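Local coordinates for protein cadherin-23 (Mus musculus, PDB 5UZ8) that probably serves in hearing and mechanotransduction as a calcium-binding cell-adhesion protein, built as a rod of successive cadherin repeats, at residues A[56-61]-A[66-71]; A[133-138]-A[160-165]; A[138-143]-A[189-194]; A[153-158]-A[169-174]. One frame throughout, in Å; residues are numbered along the deposited sequence. Where two conformers were deposited one is given.

Contact 1 (A[56-61]-A[66-71])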
loop_
_atom_site.group_PDB
_atom_site.type_symbol
_atom_site.label_atom_id
_atom_site.label_comp_id
_atom_site.label_asym_id
_atom_site.label_seq_id
_atom_site.Cartn_x
_atom_site.Cartn_y
_atom_site.Cartn_z
ATOM N N GLY A 56 -36.555 15.334 8.770
ATOM C CA GLY A 56 -35.907 16.027 7.679
ATOM C C GLY A 56 -35.831 15.342 6.335
ATOM O O GLY A 56 -35.430 15.991 5.364
ATOM N N TYR A 57 -36.207 14.057 6.259
ATOM C CA TYR A 57 -35.965 13.255 5.082
ATOM C C TYR A 57 -37.166 12.941 4.208
ATOM O O TYR A 57 -36.978 12.462 3.066
ATOM C CB TYR A 57 -35.260 11.949 5.438
ATOM C CG TYR A 57 -33.921 12.144 6.140
ATOM C CD1 TYR A 57 -32.736 12.304 5.407
ATOM C CD2 TYR A 57 -33.839 12.110 7.508
ATOM C CE1 TYR A 57 -31.519 12.445 6.047
ATOM C CE2 TYR A 57 -32.625 12.279 8.157
ATOM C CZ TYR A 57 -31.475 12.433 7.411
ATOM O OH TYR A 57 -30.278 12.583 8.046
ATOM N N VAL A 58 -38.385 13.177 4.715
ATOM C CA VAL A 58 -39.603 12.835 4.010
ATOM C C VAL A 58 -40.666 13.910 4.149
ATOM O O VAL A 58 -40.688 14.675 5.126
ATOM C CB VAL A 58 -40.203 11.493 4.516
ATOM C CG1 VAL A 58 -39.158 10.405 4.577
ATOM C CG2 VAL A 58 -40.824 11.659 5.892
ATOM N N GLN A 59 -41.536 13.992 3.147
ATOM C CA GLN A 59 -42.678 14.875 3.212
ATOM C C GLN A 59 -43.752 14.376 2.258
ATOM O O GLN A 59 -43.446 13.684 1.278
ATOM C CB GLN A 59 -42.288 16.311 2.853
ATOM C CG GLN A 59 -41.859 16.480 1.398
ATOM C CD GLN A 59 -41.188 17.808 1.178
ATOM O OE1 GLN A 59 -40.070 18.005 1.623
ATOM N NE2 GLN A 59 -41.869 18.731 0.496
ATOM N N LEU A 60 -44.994 14.759 2.525
ATOM C CA LEU A 60 -46.076 14.449 1.592
ATOM C C LEU A 60 -45.864 15.378 0.406
ATOM O O LEU A 60 -45.515 16.533 0.611
ATOM C CB LEU A 60 -47.440 14.700 2.229
ATOM C CG LEU A 60 -47.804 13.589 3.235
ATOM C CD1 LEU A 60 -48.878 14.060 4.199
ATOM C CD2 LEU A 60 -48.284 12.356 2.486
ATOM N N GLU A 61 -46.066 14.894 -0.815
ATOM C CA GLU A 61 -46.103 15.813 -1.971
ATOM C C GLU A 61 -47.150 16.908 -1.764
ATOM O O GLU A 61 -46.854 18.116 -1.934
ATOM C CB GLU A 61 -46.374 15.060 -3.249
ATOM C CG GLU A 61 -46.306 15.928 -4.497
ATOM C CD GLU A 61 -46.246 15.052 -5.714
ATOM O OE1 GLU A 61 -45.114 14.788 -6.200
ATOM O OE2 GLU A 61 -47.317 14.517 -6.077
ATOM N N GLY A 66 -51.600 10.520 -0.321
ATOM C CA GLY A 66 -50.620 9.890 0.550
ATOM C C GLY A 66 -49.303 9.578 -0.147
ATOM O O GLY A 66 -48.603 8.626 0.231
ATOM N N LYS A 67 -48.909 10.398 -1.114
ATOM C CA LYS A 67 -47.630 10.197 -1.770
ATOM C C LYS A 67 -46.507 10.852 -0.970
ATOM O O LYS A 67 -46.508 12.066 -0.808
ATOM C CB LYS A 67 -47.645 10.752 -3.190
ATOM C CG LYS A 67 -46.360 10.395 -3.925
ATOM C CD LYS A 67 -46.177 11.212 -5.194
ATOM C CE LYS A 67 -47.170 10.849 -6.266
ATOM N NZ LYS A 67 -47.077 11.924 -7.300
ATOM N N VAL A 68 -45.541 10.064 -0.510
ATOM C CA VAL A 68 -44.447 10.552 0.316
ATOM C C VAL A 68 -43.201 10.574 -0.555
ATOM O O VAL A 68 -42.855 9.560 -1.185
ATOM C CB VAL A 68 -44.215 9.650 1.539
ATOM C CG1 VAL A 68 -43.022 10.140 2.351
ATOM C CG2 VAL A 68 -45.485 9.595 2.397
ATOM N N ILE A 69 -42.562 11.738 -0.582
ATOM C CA ILE A 69 -41.364 11.973 -1.380
ATOM C C ILE A 69 -40.176 12.343 -0.491
ATOM O O ILE A 69 -40.335 12.764 0.661
ATOM C CB ILE A 69 -41.593 13.068 -2.442
ATOM C CG1 ILE A 69 -41.807 14.454 -1.784
ATOM C CG2 ILE A 69 -42.768 12.695 -3.333
ATOM C CD1 ILE A 69 -42.093 15.606 -2.736
ATOM N N ALA A 70 -38.986 12.176 -1.049
ATOM C CA ALA A 70 -37.756 12.580 -0.393
ATOM C C ALA A 70 -37.648 14.111 -0.226
ATOM O O ALA A 70 -37.913 14.879 -1.157
ATOM C CB ALA A 70 -36.546 12.024 -1.154
ATOM N N ASN A 71 -37.253 14.519 0.980
ATOM C CA ASN A 71 -36.880 15.868 1.316
ATOM C C ASN A 71 -35.351 15.928 1.272
ATOM O O ASN A 71 -34.811 15.982 0.179
ATOM C CB ASN A 71 -37.522 16.304 2.639
ATOM C CG ASN A 71 -37.246 17.750 2.992
ATOM O OD1 ASN A 71 -36.644 18.502 2.218
ATOM N ND2 ASN A 71 -37.727 18.173 4.167
HETATM O O HOH W 1 -38.963 16.352 6.231
#

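Contact 2 (A[133-138]-A[160-165])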
loop_
_atom_site.group_PDB
_atom_site.type_symbol
_atom_site.label_atom_id
_atom_site.label_comp_id
_atom_site.label_asym_id
_atom_site.label_seq_id
_atom_site.Cartn_x
_atom_site.Cartn_y
_atom_site.Cartn_z
ATOM N N THR A 133 9.253 -13.729 4.674
ATOM C CA THR A 133 9.175 -12.851 5.800
ATOM C C THR A 133 8.177 -11.738 5.490
ATOM O O THR A 133 8.198 -11.168 4.405
ATOM C CB THR A 133 10.548 -12.231 6.116
ATOM O OG1 THR A 133 11.508 -13.277 6.325
ATOM C CG2 THR A 133 10.472 -11.339 7.359
ATOM N N VAL A 134 7.276 -11.463 6.432
ATOM C CA VAL A 134 6.380 -10.339 6.284
ATOM C C VAL A 134 7.148 -9.072 6.626
ATOM O O VAL A 134 7.788 -8.982 7.683
ATOM C CB VAL A 134 5.163 -10.447 7.231
ATOM C CG1 VAL A 134 4.321 -9.181 7.165
ATOM C CG2 VAL A 134 4.334 -11.667 6.859
ATOM N N ILE A 135 7.055 -8.099 5.755
ATOM C CA ILE A 135 7.779 -6.833 5.909
ATOM C C ILE A 135 6.920 -5.762 6.574
ATOM O O ILE A 135 7.392 -5.046 7.453
ATOM C CB ILE A 135 8.280 -6.335 4.565
ATOM C CG1 ILE A 135 9.349 -7.295 4.054
ATOM C CG2 ILE A 135 8.900 -4.956 4.704
ATOM C CD1 ILE A 135 9.753 -7.010 2.642
ATOM N N LEU A 136 5.681 -5.625 6.107
ATOM C CA LEU A 136 4.744 -4.671 6.694
ATOM C C LEU A 136 3.322 -5.072 6.311
ATOM O O LEU A 136 3.123 -5.906 5.436
ATOM C CB LEU A 136 5.016 -3.261 6.159
ATOM C CG LEU A 136 4.539 -3.137 4.707
ATOM C CD1 LEU A 136 3.766 -1.871 4.450
ATOM C CD2 LEU A 136 5.669 -3.358 3.739
ATOM N N ARG A 137 2.362 -4.465 6.988
ATOM C CA ARG A 137 0.961 -4.676 6.688
ATOM C C ARG A 137 0.343 -3.332 6.299
ATOM O O ARG A 137 0.504 -2.356 7.006
ATOM C CB ARG A 137 0.272 -5.243 7.930
ATOM C CG ARG A 137 -1.189 -5.627 7.745
ATOM C CD ARG A 137 -1.677 -6.370 8.984
ATOM N NE ARG A 137 -1.562 -7.812 8.860
ATOM C CZ ARG A 137 -1.415 -8.666 9.871
ATOM N NH1 ARG A 137 -1.362 -9.976 9.630
ATOM N NH2 ARG A 137 -1.313 -8.222 11.123
ATOM N N VAL A 138 -0.351 -3.298 5.171
ATOM C CA VAL A 138 -1.144 -2.156 4.767
ATOM C C VAL A 138 -2.593 -2.417 5.161
ATOM O O VAL A 138 -3.055 -3.563 5.122
ATOM C CB VAL A 138 -1.009 -1.851 3.272
ATOM C CG1 VAL A 138 0.460 -1.641 2.922
ATOM C CG2 VAL A 138 -1.660 -2.900 2.388
ATOM N N GLY A 160 8.040 -9.893 -8.981
ATOM C CA GLY A 160 8.451 -11.221 -8.542
ATOM C C GLY A 160 9.244 -11.245 -7.247
ATOM O O GLY A 160 9.692 -12.327 -6.841
ATOM N N LYS A 161 9.399 -10.084 -6.584
ATOM C CA LYS A 161 10.161 -9.993 -5.351
ATOM C C LYS A 161 9.280 -9.932 -4.106
ATOM O O LYS A 161 9.737 -10.338 -3.039
ATOM C CB LYS A 161 11.046 -8.734 -5.348
ATOM C CG LYS A 161 11.895 -8.515 -6.604
ATOM C CD LYS A 161 12.590 -9.764 -7.068
ATOM C CE LYS A 161 13.701 -10.132 -6.129
ATOM N NZ LYS A 161 14.522 -11.240 -6.717
ATOM N N PHE A 162 8.084 -9.370 -4.239
ATOM C CA PHE A 162 7.142 -9.189 -3.139
ATOM C C PHE A 162 5.745 -9.651 -3.520
ATOM O O PHE A 162 5.354 -9.617 -4.700
ATOM C CB PHE A 162 7.064 -7.715 -2.755
ATOM C CG PHE A 162 8.399 -7.128 -2.417
ATOM C CD1 PHE A 162 8.955 -7.352 -1.178
ATOM C CD2 PHE A 162 9.145 -6.459 -3.389
ATOM C CE1 PHE A 162 10.226 -6.882 -0.875
ATOM C CE2 PHE A 162 10.395 -5.965 -3.084
ATOM C CZ PHE A 162 10.932 -6.177 -1.824
ATOM N N ALA A 163 5.000 -10.055 -2.496
ATOM C CA ALA A 163 3.627 -10.474 -2.651
ATOM C C ALA A 163 2.812 -9.943 -1.495
ATOM O O ALA A 163 3.335 -9.663 -0.406
ATOM C CB ALA A 163 3.533 -11.987 -2.678
ATOM N N ILE A 164 1.533 -9.776 -1.737
ATOM C CA ILE A 164 0.627 -9.294 -0.704
ATOM C C ILE A 164 -0.458 -10.308 -0.470
ATOM O O ILE A 164 -0.936 -10.949 -1.420
ATOM C CB ILE A 164 -0.016 -7.930 -1.083
ATOM C CG1 ILE A 164 -0.710 -7.288 0.121
ATOM C CG2 ILE A 164 -1.005 -8.080 -2.242
ATOM C CD1 ILE A 164 -0.921 -5.772 -0.022
ATOM N N ASN A 165 -0.829 -10.494 0.794
ATOM C CA ASN A 165 -1.965 -11.339 1.110
ATOM C C ASN A 165 -3.254 -10.547 0.860
ATOM O O ASN A 165 -3.432 -9.462 1.389
ATOM C CB ASN A 165 -1.857 -11.870 2.549
ATOM C CG ASN A 165 -2.978 -12.798 2.894
ATOM O OD1 ASN A 165 -4.070 -12.337 3.113
ATOM N ND2 ASN A 165 -2.719 -14.151 2.940
#

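Contact 3 (A[138-143]-A[189-194]). With CA (calcium ion), chain I.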
loop_
_atom_site.group_PDB
_atom_site.type_symbol
_atom_site.label_atom_id
_atom_site.label_comp_id
_atom_site.label_asym_id
_atom_site.label_seq_id
_atom_site.Cartn_x
_atom_site.Cartn_y
_atom_site.Cartn_z
ATOM N N VAL A 138 -0.351 -3.298 5.171
ATOM C CA VAL A 138 -1.144 -2.156 4.767
ATOM C C VAL A 138 -2.593 -2.417 5.161
ATOM O O VAL A 138 -3.055 -3.563 5.122
ATOM C CB VAL A 138 -1.009 -1.851 3.272
ATOM C CG1 VAL A 138 0.460 -1.641 2.922
ATOM C CG2 VAL A 138 -1.660 -2.900 2.388
ATOM N N THR A 139 -3.302 -1.352 5.548
ATOM C CA THR A 139 -4.703 -1.478 5.915
ATOM C C THR A 139 -5.482 -0.306 5.316
ATOM O O THR A 139 -5.086 0.871 5.469
ATOM C CB THR A 139 -4.876 -1.464 7.453
ATOM O OG1 THR A 139 -4.135 -2.542 8.061
ATOM C CG2 THR A 139 -6.342 -1.562 7.837
ATOM N N ALA A 140 -6.586 -0.640 4.663
ATOM C CA ALA A 140 -7.609 0.316 4.246
ATOM C C ALA A 140 -8.922 0.030 4.991
ATOM O O ALA A 140 -9.102 -1.064 5.512
ATOM C CB ALA A 140 -7.815 0.197 2.761
ATOM N N THR A 141 -9.816 1.018 5.074
ATOM C CA THR A 141 -11.120 0.813 5.681
ATOM C C THR A 141 -12.192 1.253 4.719
ATOM O O THR A 141 -11.942 2.102 3.855
ATOM C CB THR A 141 -11.277 1.607 6.959
ATOM O OG1 THR A 141 -11.135 3.002 6.670
ATOM C CG2 THR A 141 -10.243 1.172 7.992
ATOM N N ASP A 142 -13.376 0.683 4.861
ATOM C CA ASP A 142 -14.478 0.989 3.944
ATOM C C ASP A 142 -15.758 1.210 4.770
ATOM O O ASP A 142 -16.191 0.338 5.515
ATOM C CB ASP A 142 -14.647 -0.123 2.944
ATOM C CG ASP A 142 -15.580 0.249 1.787
ATOM O OD1 ASP A 142 -16.771 0.552 2.039
ATOM O OD2 ASP A 142 -15.179 0.118 0.603
ATOM N N ALA A 143 -16.353 2.381 4.601
ATOM C CA ALA A 143 -17.518 2.804 5.384
ATOM C C ALA A 143 -18.881 2.200 5.000
ATOM O O ALA A 143 -19.845 2.398 5.729
ATOM C CB ALA A 143 -17.596 4.333 5.358
ATOM N N ALA A 189 0.271 -0.569 -3.905
ATOM C CA ALA A 189 -0.696 -1.483 -3.303
ATOM C C ALA A 189 -2.101 -0.948 -3.583
ATOM O O ALA A 189 -2.330 0.268 -3.484
ATOM C CB ALA A 189 -0.475 -1.610 -1.816
ATOM N N LEU A 190 -3.023 -1.849 -3.929
ATOM C CA LEU A 190 -4.393 -1.477 -4.291
ATOM C C LEU A 190 -5.362 -2.121 -3.301
ATOM O O LEU A 190 -5.148 -3.272 -2.928
ATOM C CB LEU A 190 -4.687 -2.001 -5.671
ATOM C CG LEU A 190 -5.916 -1.497 -6.386
ATOM C CD1 LEU A 190 -5.767 -0.020 -6.747
ATOM C CD2 LEU A 190 -6.068 -2.307 -7.671
ATOM N N ALA A 191 -6.380 -1.370 -2.881
ATOM C CA ALA A 191 -7.486 -1.906 -2.090
ATOM C C ALA A 191 -8.745 -1.752 -2.943
ATOM O O ALA A 191 -9.031 -0.643 -3.409
ATOM C CB ALA A 191 -7.628 -1.137 -0.797
ATOM N N LYS A 192 -9.465 -2.849 -3.174
ATOM C CA LYS A 192 -10.640 -2.835 -4.049
ATOM C C LYS A 192 -11.797 -3.511 -3.301
ATOM O O LYS A 192 -11.654 -4.630 -2.778
ATOM C CB LYS A 192 -10.312 -3.520 -5.368
ATOM C CG LYS A 192 -11.422 -3.554 -6.402
ATOM C CD LYS A 192 -10.999 -4.359 -7.653
ATOM C CE LYS A 192 -9.719 -3.868 -8.284
ATOM N NZ LYS A 192 -9.492 -4.459 -9.645
ATOM N N ASP A 193 -12.921 -2.827 -3.209
ATOM C CA ASP A 193 -14.041 -3.342 -2.448
ATOM C C ASP A 193 -14.927 -4.252 -3.298
ATOM O O ASP A 193 -14.619 -4.502 -4.458
ATOM C CB ASP A 193 -14.814 -2.183 -1.767
ATOM C CG ASP A 193 -15.599 -1.340 -2.739
ATOM O OD1 ASP A 193 -15.823 -1.757 -3.906
ATOM O OD2 ASP A 193 -16.039 -0.259 -2.300
ATOM N N ASN A 194 -16.023 -4.740 -2.709
ATOM C CA ASN A 194 -17.111 -5.415 -3.403
ATOM C C ASN A 194 -16.656 -6.616 -4.255
ATOM O O ASN A 194 -16.904 -6.677 -5.468
ATOM C CB ASN A 194 -17.936 -4.384 -4.240
ATOM C CG ASN A 194 -19.268 -4.928 -4.733
ATOM O OD1 ASN A 194 -19.811 -5.909 -4.215
ATOM N ND2 ASN A 194 -19.821 -4.255 -5.764
HETATM CA CA CA I . -17.294 0.475 -0.497
#

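Contact 4 (A[153-158]-A[169-174])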
loop_
_atom_site.group_PDB
_atom_site.type_symbol
_atom_site.label_atom_id
_atom_site.label_comp_id
_atom_site.label_asym_id
_atom_site.label_seq_id
_atom_site.Cartn_x
_atom_site.Cartn_y
_atom_site.Cartn_z
ATOM N N TYR A 153 -6.949 -6.804 -1.226
ATOM C CA TYR A 153 -5.643 -6.188 -1.490
ATOM C C TYR A 153 -4.908 -6.833 -2.643
ATOM O O TYR A 153 -4.989 -8.043 -2.856
ATOM C CB TYR A 153 -4.756 -6.242 -0.250
ATOM C CG TYR A 153 -5.373 -5.491 0.901
ATOM C CD1 TYR A 153 -5.338 -4.115 0.951
ATOM C CD2 TYR A 153 -6.015 -6.146 1.920
ATOM C CE1 TYR A 153 -5.913 -3.409 2.000
ATOM C CE2 TYR A 153 -6.625 -5.446 2.952
ATOM C CZ TYR A 153 -6.529 -4.050 2.989
ATOM O OH TYR A 153 -7.153 -3.312 3.988
ATOM N N SER A 154 -4.195 -6.027 -3.401
ATOM C CA SER A 154 -3.325 -6.547 -4.453
ATOM C C SER A 154 -2.118 -5.609 -4.623
ATOM O O SER A 154 -2.079 -4.535 -4.052
ATOM C CB SER A 154 -4.083 -6.695 -5.762
ATOM O OG SER A 154 -4.566 -5.440 -6.212
ATOM N N LEU A 155 -1.113 -6.077 -5.353
ATOM C CA LEU A 155 0.040 -5.254 -5.740
ATOM C C LEU A 155 -0.059 -5.140 -7.232
ATOM O O LEU A 155 -0.336 -6.126 -7.924
ATOM C CB LEU A 155 1.381 -5.930 -5.404
ATOM C CG LEU A 155 1.767 -6.029 -3.956
ATOM C CD1 LEU A 155 3.108 -6.745 -3.820
ATOM C CD2 LEU A 155 1.826 -4.654 -3.277
ATOM N N VAL A 156 0.121 -3.929 -7.754
ATOM C CA VAL A 156 0.093 -3.730 -9.176
ATOM C C VAL A 156 1.251 -4.489 -9.848
ATOM O O VAL A 156 1.069 -5.078 -10.895
ATOM C CB VAL A 156 0.182 -2.232 -9.506
ATOM C CG1 VAL A 156 0.424 -1.995 -11.007
ATOM C CG2 VAL A 156 -1.085 -1.546 -9.035
ATOM N N ASP A 157 2.425 -4.496 -9.233
ATOM C CA ASP A 157 3.570 -5.253 -9.781
ATOM C C ASP A 157 4.619 -5.441 -8.677
ATOM O O ASP A 157 5.439 -4.546 -8.396
ATOM C CB ASP A 157 4.182 -4.547 -10.995
ATOM C CG ASP A 157 5.426 -5.277 -11.554
ATOM O OD1 ASP A 157 5.705 -6.455 -11.197
ATOM O OD2 ASP A 157 6.121 -4.659 -12.389
ATOM N N GLY A 158 4.595 -6.629 -8.084
ATOM C CA GLY A 158 5.563 -7.018 -7.093
ATOM C C GLY A 158 6.951 -7.315 -7.627
ATOM O O GLY A 158 7.844 -7.545 -6.820
ATOM N N GLY A 169 -3.479 -7.829 3.877
ATOM C CA GLY A 169 -2.578 -6.756 3.465
ATOM C C GLY A 169 -1.114 -6.900 3.879
ATOM O O GLY A 169 -0.364 -5.941 3.721
ATOM N N ASP A 170 -0.709 -8.072 4.360
ATOM C CA ASP A 170 0.682 -8.372 4.655
ATOM C C ASP A 170 1.467 -8.463 3.361
ATOM O O ASP A 170 1.108 -9.257 2.469
ATOM C CB ASP A 170 0.846 -9.696 5.373
ATOM C CG ASP A 170 0.532 -9.612 6.863
ATOM O OD1 ASP A 170 0.624 -8.516 7.470
ATOM O OD2 ASP A 170 0.184 -10.648 7.422
ATOM N N ILE A 171 2.519 -7.654 3.269
ATOM C CA ILE A 171 3.455 -7.688 2.147
ATOM C C ILE A 171 4.677 -8.497 2.581
ATOM O O ILE A 171 5.296 -8.169 3.624
ATOM C CB ILE A 171 3.837 -6.284 1.703
ATOM C CG1 ILE A 171 2.581 -5.565 1.169
ATOM C CG2 ILE A 171 4.903 -6.342 0.602
ATOM C CD1 ILE A 171 2.774 -4.099 0.799
ATOM N N SER A 172 4.986 -9.534 1.798
ATOM C CA SER A 172 6.057 -10.473 2.140
ATOM C C SER A 172 7.104 -10.583 1.037
ATOM O O SER A 172 6.859 -10.240 -0.110
ATOM C CB SER A 172 5.506 -11.858 2.456
ATOM O OG SER A 172 4.812 -12.420 1.354
ATOM N N VAL A 173 8.263 -11.092 1.417
ATOM C CA VAL A 173 9.349 -11.351 0.479
ATOM C C VAL A 173 8.998 -12.598 -0.309
ATOM O O VAL A 173 8.823 -13.662 0.270
ATOM C CB VAL A 173 10.677 -11.595 1.199
ATOM C CG1 VAL A 173 11.786 -11.883 0.176
ATOM C CG2 VAL A 173 11.042 -10.381 2.039
ATOM N N LEU A 174 8.932 -12.475 -1.630
ATOM C CA LEU A 174 8.550 -13.606 -2.502
ATOM C C LEU A 174 9.788 -14.326 -3.078
ATOM O O LEU A 174 9.761 -15.527 -3.342
ATOM C CB LEU A 174 7.613 -13.084 -3.603
ATOM C CG LEU A 174 7.112 -14.068 -4.673
ATOM C CD1 LEU A 174 6.220 -15.156 -4.067
ATOM C CD2 LEU A 174 6.395 -13.306 -5.780
#

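Contact 1 (A[56-61]-A[66-71])
The β-hairpin formed by strands 58-60 and 66-70 lies at the border of one sheet of a cadherin repeat, where Q59 and I69 make an antiparallel hydrogen-bonded pair and V58-A70 and L60-V68 are non-hydrogen-bonded pairs. Q59 N reaches I69 O at 3.0 Å and I69 N returns to Q59 O at 2.8 Å. E61 N to K67 O extends the ladder toward the turn, and N71 N to Y57 O closes its other end. The two faces differ in chemistry. V58 CB meets V68 CG1 at 3.8 Å and L60 CD2 meets V68 CG2 at 3.9 Å, branched and apolar groups suited to a face that L49 and F84 of the opposing sheet cover. On the other face Q59 CG lies against I69 CG1, while its OE1 stops 3.1 Å from N71 CG; with the amide planes 87° apart, the two amides do not hydrogen-bond. N71 ND2 instead donates to a water that donates to V58 O. Near the turn the side chains of E61 and K67 run side by side, and K67 NZ meets E61 OE2 at 2.9 Å on the syn side, slightly out of the carboxylate plane. K67 bends at chi3 (-69°), which folds the ammonium back to this oxygen. A methionine in its place would probably leave the E61 carboxylate without its cationic mate. The hairpin thus joins an apolar inner face to an outer face where I69 is flanked by amides and an ion pair that suit contact with water.

Contact 2 (A[133-138]-A[160-165])
Strands 134-137 and 162-164 carry I135 and F162 into contact although their backbones do not pair: their CA atoms stand 9.4 Å apart, too far for backbone pairing, because strand 170-173 runs between them in the same sheet. This is one sheet of the cadherin β-sandwich, and the two strands, each antiparallel to the one between, run in the same sense. Strand 134-141 is interrupted by a classic β-bulge in which I135 and L136 both face I171, with the backbones of both bonded to that residue. Over the middle strand, side chains bridge the gap. I135 sends its long branch out with CG1 anti to the carbonyl carbon (chi1 -67°), and CD1 arrives at the edge of the F162 ring, near its plane, 3.6 Å from CE1 and 3.9 Å from CD1. The methyl therefore abuts the ring rim and does not cover a face. An isoleucine suits this place because its ethyl arm is long enough to span the strand in between, and a phenylalanine because its flat ring carries the opposite side of the bridge inward. Both residues also touch I211 of the facing sheet, and the F162 ring makes an edge-to-face pair with that of Y185, so the bridge belongs to the hydrophobic interior. Farther along, V138 and I164 repeat the scheme at a smaller scale, their side chains crossing at about a right angle and both touching I171 from the strand between. Here a single pair of methyls meets, V138 CG2 and I164 CD1, 3.8 Å apart.

Contact 3 (A[138-143]-A[189-194])
A140 and A191 set the close spacing of this contact, their CB methyls meeting 3.8 Å apart between the two sheets. Alanine suits both places, since the CA atoms are 6.7 Å apart and F116 and Y153 already crowd round the pair. Toward the repeat's end the closeness becomes ionic: D142 OD2 and D193 OD2 lie 3.1 Å apart, an approach of two acceptors made tolerable by the calcium ion both bind. D142 grips it with two oxygens, OD1 at 2.6 Å and OD2 at 2.4 Å, whereas D193 uses OD2 alone, at 2.3 Å. The carboxylate planes are turned 48° apart. D193 CG sits between the backbone N and the carbonyl carbon (chi1 71°), which swings OD2 to the metal, while the backbone N of R203 holds OD1. On the outer side the two segments no longer meet: T139 and K192 direct their CB atoms away from the other segment, K192 to pack on R202 and E204, while T141 and A143 are exposed. N110 OD1, N112 O, D144 OD2 and F148 O complete the coordination, and D142 with D144 forms the DXD motif of the calcium-binding linker between successive cadherin repeats.

Contact 4 (A[153-158]-A[169-174])
The Y153 ring takes the CA of G169 over one face, in a CH-π contact with CA 4.2 Å from the ring centroid and 26° off the normal, while A191 CB lies on the opposite side of the ring plane, beyond the CD1-CE1 edge and not over the face. On the same side as that CA, G169 N stands above the plane, 3.6 Å from Y153 CD2. This is the interior of a cadherin β-sandwich, where strand 151-155 of one sheet faces strand 170-173 of the other. Glycine suits position 169: a CB would collide with the preceding carbonyl oxygen at these backbone angles, and the bare CA lets the chain lie directly over the ring. The tyrosine is more than a flat spacer, because its OH reaches across to accept a hydrogen bond from A140 N in the opposite sheet. With a phenylalanine here, that buried backbone N-H would probably be left without its acceptor. Farther along, leucine and isoleucine are long enough to meet midway between the sheets. L155 packs beside A189 of its own sheet and I171 beside V138 of the other, and I164 touches both. L155 CD2 itself stands 4.2 Å from I171 CD1.

In the fold
From the N terminus, contact 1 comes first and closes a short hairpin in one cadherin repeat, about 15 Å at the nearest atoms from contact 3, the closest of the others. All three remaining contacts lie in the next repeat. Contact 2 opens at 133-138, contact 3 follows with V138 in common, and contact 4 opens at 153-158. Contact 2 closes first, at 160-165, so it crosses both others; contact 4 closes at 169-174, wholly within the span that contact 3 completes at 189-194. Contact 2 links strands of one sheet, whereas contacts 3 and 4 tie the two sheets together, contact 3 at the calcium-bound end. The R137-D170 salt bridge joins contacts 2 and 4.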